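Local atomic coordinates of TarM (Staphylococcus aureus subsp. aureus 21178, PDB entry 4X7R), a protein that belongs to the GT-B glycosyltransferase superfamily, with two Rossmann-like domains and a long antiparallel beta-sheet extension inserted in the chain. Residues Arg117-Tyr122 / Asp133-Asn138. The protein carries 1 engineered substitution. Sequence-based numbering, arbitrary orientation.
Engineered in segment 117-122: Arg117 (natural residue Gly).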
loop_
_atom_site.group_PDB
_atom_site.type_symbol
_atom_site.label_atom_id
_atom_site.label_comp_id
_atom_site.label_asym_id
_atom_site.label_seq_id
_atom_site.Cartn_x
_atom_site.Cartn_y
_atom_site.Cartn_z
ATOM N N ARG A 117 41.039 24.128 -6.949
ATOM C CA ARG A 117 40.324 24.285 -8.228
ATOM C C ARG A 117 39.314 23.164 -8.512
ATOM O O ARG A 117 38.640 23.200 -9.547
ATOM C CB ARG A 117 41.289 24.483 -9.412
ATOM C CG ARG A 117 42.245 25.666 -9.268
ATOM C CD ARG A 117 42.360 26.532 -10.520
ATOM N NE ARG A 117 42.207 25.792 -11.780
ATOM C CZ ARG A 117 43.183 25.131 -12.397
ATOM N NH1 ARG A 117 44.400 25.080 -11.867
ATOM N NH2 ARG A 117 42.945 24.502 -13.540
ATOM N N THR A 118 39.182 22.192 -7.581
ATOM C CA THR A 118 38.293 21.046 -7.738
ATOM C C THR A 118 36.864 21.214 -7.207
ATOM O O THR A 118 36.614 21.980 -6.275
ATOM C CB THR A 118 38.983 19.734 -7.318
ATOM O OG1 THR A 118 38.373 18.648 -8.023
ATOM C CG2 THR A 118 38.934 19.486 -5.805
ATOM N N TYR A 119 35.949 20.451 -7.815
ATOM C CA TYR A 119 34.522 20.320 -7.541
ATOM C C TYR A 119 34.322 19.767 -6.109
ATOM O O TYR A 119 34.716 18.633 -5.830
ATOM C CB TYR A 119 33.968 19.354 -8.597
ATOM C CG TYR A 119 32.475 19.137 -8.648
ATOM C CD1 TYR A 119 31.587 20.124 -8.225
ATOM C CD2 TYR A 119 31.942 17.991 -9.235
ATOM C CE1 TYR A 119 30.206 19.940 -8.315
ATOM C CE2 TYR A 119 30.566 17.807 -9.348
ATOM C CZ TYR A 119 29.702 18.784 -8.889
ATOM O OH TYR A 119 28.349 18.591 -9.019
ATOM N N ILE A 120 33.771 20.601 -5.203
ATOM C CA ILE A 120 33.525 20.295 -3.783
ATOM C C ILE A 120 32.093 19.780 -3.565
ATOM O O ILE A 120 31.903 18.700 -2.992
ATOM C CB ILE A 120 33.847 21.533 -2.867
ATOM C CG1 ILE A 120 35.288 22.074 -3.047
ATOM C CG2 ILE A 120 33.514 21.288 -1.391
ATOM C CD1 ILE A 120 36.491 21.042 -2.860
ATOM N N ALA A 121 31.088 20.570 -3.983
ATOM C CA ALA A 121 29.704 20.180 -3.762
ATOM C C ALA A 121 28.720 20.516 -4.856
ATOM O O ALA A 121 28.940 21.402 -5.673
ATOM C CB ALA A 121 29.206 20.729 -2.428
ATOM N N TYR A 122 27.611 19.796 -4.825
ATOM C CA TYR A 122 26.431 19.958 -5.646
ATOM C C TYR A 122 25.262 20.096 -4.659
ATOM O O TYR A 122 25.073 19.225 -3.800
ATOM C CB TYR A 122 26.237 18.729 -6.546
ATOM C CG TYR A 122 24.918 18.704 -7.279
ATOM C CD1 TYR A 122 24.781 19.298 -8.531
ATOM C CD2 TYR A 122 23.819 18.027 -6.753
ATOM C CE1 TYR A 122 23.571 19.253 -9.223
ATOM C CE2 TYR A 122 22.604 17.982 -7.432
ATOM C CZ TYR A 122 22.485 18.597 -8.667
ATOM O OH TYR A 122 21.291 18.545 -9.340
ATOM N N ASP A 133 25.486 17.049 -2.114
ATOM C CA ASP A 133 26.396 15.993 -2.538
ATOM C C ASP A 133 27.810 16.532 -2.455
ATOM O O ASP A 133 28.086 17.603 -2.994
ATOM C CB ASP A 133 26.078 15.524 -3.966
ATOM C CG ASP A 133 24.781 14.771 -4.108
ATOM O OD1 ASP A 133 24.062 14.630 -3.096
ATOM O OD2 ASP A 133 24.490 14.296 -5.229
ATOM N N PHE A 134 28.688 15.836 -1.715
ATOM C CA PHE A 134 30.084 16.226 -1.591
ATOM C C PHE A 134 30.938 15.355 -2.472
ATOM O O PHE A 134 30.637 14.180 -2.684
ATOM C CB PHE A 134 30.573 16.216 -0.139
ATOM C CG PHE A 134 30.189 17.444 0.647
ATOM C CD1 PHE A 134 30.816 18.664 0.415
ATOM C CD2 PHE A 134 29.224 17.375 1.650
ATOM C CE1 PHE A 134 30.457 19.800 1.145
ATOM C CE2 PHE A 134 28.878 18.509 2.392
ATOM C CZ PHE A 134 29.495 19.713 2.139
ATOM N N PHE A 135 31.986 15.948 -3.016
ATOM C CA PHE A 135 32.898 15.304 -3.954
ATOM C C PHE A 135 34.329 15.307 -3.472
ATOM O O PHE A 135 34.722 16.180 -2.692
ATOM C CB PHE A 135 32.813 15.994 -5.330
ATOM C CG PHE A 135 31.477 15.791 -5.990
ATOM C CD1 PHE A 135 30.384 16.572 -5.639
ATOM C CD2 PHE A 135 31.310 14.828 -6.976
ATOM C CE1 PHE A 135 29.132 16.353 -6.224
ATOM C CE2 PHE A 135 30.065 14.625 -7.572
ATOM C CZ PHE A 135 28.983 15.383 -7.183
ATOM N N LYS A 136 35.095 14.302 -3.925
ATOM C CA LYS A 136 36.533 14.149 -3.675
ATOM C C LYS A 136 37.113 13.511 -4.932
ATOM O O LYS A 136 36.653 12.443 -5.361
ATOM C CB LYS A 136 36.832 13.330 -2.405
ATOM C CG LYS A 136 38.308 13.322 -2.021
ATOM C CD LYS A 136 38.561 12.593 -0.711
ATOM C CE LYS A 136 40.029 12.595 -0.357
ATOM N NZ LYS A 136 40.289 11.863 0.910
ATOM N N ASP A 137 38.061 14.231 -5.569
ATOM C CA ASP A 137 38.721 13.859 -6.815
ATOM C C ASP A 137 37.696 13.538 -7.916
ATOM O O ASP A 137 37.759 12.491 -8.562
ATOM C CB ASP A 137 39.823 12.795 -6.589
ATOM C CG ASP A 137 41.131 13.393 -6.064
ATOM O OD1 ASP A 137 41.147 13.885 -4.904
ATOM O OD2 ASP A 137 42.128 13.414 -6.831
ATOM N N ASN A 138 36.712 14.464 -8.069
ATOM C CA ASN A 138 35.593 14.443 -9.023
ATOM C C ASN A 138 34.650 13.239 -8.900
ATOM O O ASN A 138 33.909 12.911 -9.842
ATOM C CB ASN A 138 36.079 14.691 -10.458
ATOM C CG ASN A 138 35.907 16.122 -10.886
ATOM O OD1 ASN A 138 36.712 17.006 -10.543
ATOM N ND2 ASN A 138 34.819 16.380 -11.612
#
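The open end of a beta hairpin, strands 119-126 and 129-136 of the long antiparallel sheet, holds this contact, where Tyr119 stacks on Phe135 and the backbones pair from Ile120 to Tyr122. Tyr122 and Asp133 form an antiparallel hydrogen-bonded pair: Tyr122 N donates to Asp133 O (2.9 Å) and Asp133 N returns the bond to Tyr122 O (2.8 Å). Ala121 and Phe134 follow as the non-hydrogen-bonded pair. Next, Phe135 N reaches Ile120 O at 2.8 Å, with the donor tilted 29° from the carbonyl plane. That oxygen also receives a CA-H...O contact from Phe134 CA and lies at the edge of the Phe135 ring.

The stack is face to face, centroids 4.1 Å apart and planes at 21°, with Tyr119 CE2 placed over the centre of the Phe135 ring. Tyr119 turns CG opposite its own backbone N (chi1 -174°), whereas Phe135 turns CG opposite its carbonyl carbon, which brings the two rings together over the face of the sheet that carries Tyr122 and Asp133. Phe135 CE1 meets Tyr122 CB at 3.8 Å, extending the apolar patch along the strand. On the reverse face of the sheet, Phe134 CD1 packs against Ala121 CB (3.9 Å) and, more distantly, Ile120 CG2. Past the end of strand 129-136, Asn138 brings ND2 to 4.1 Å from Tyr119 CD2.

A classic beta bulge sets the two residues Ile120 and Ala121 opposite the single residue Tyr111 of strand 108-113, from which Phe112 also meets the Tyr119 ring. On the other flank lies strand 139-147, whose Arg140 and Arg143 form salt bridges with the Asp133 carboxylate. With these strands on its two sides, the hairpin is an interior pair of the sheet, and Arg95 of helix 86-95 makes a cation-pi contact with Phe134.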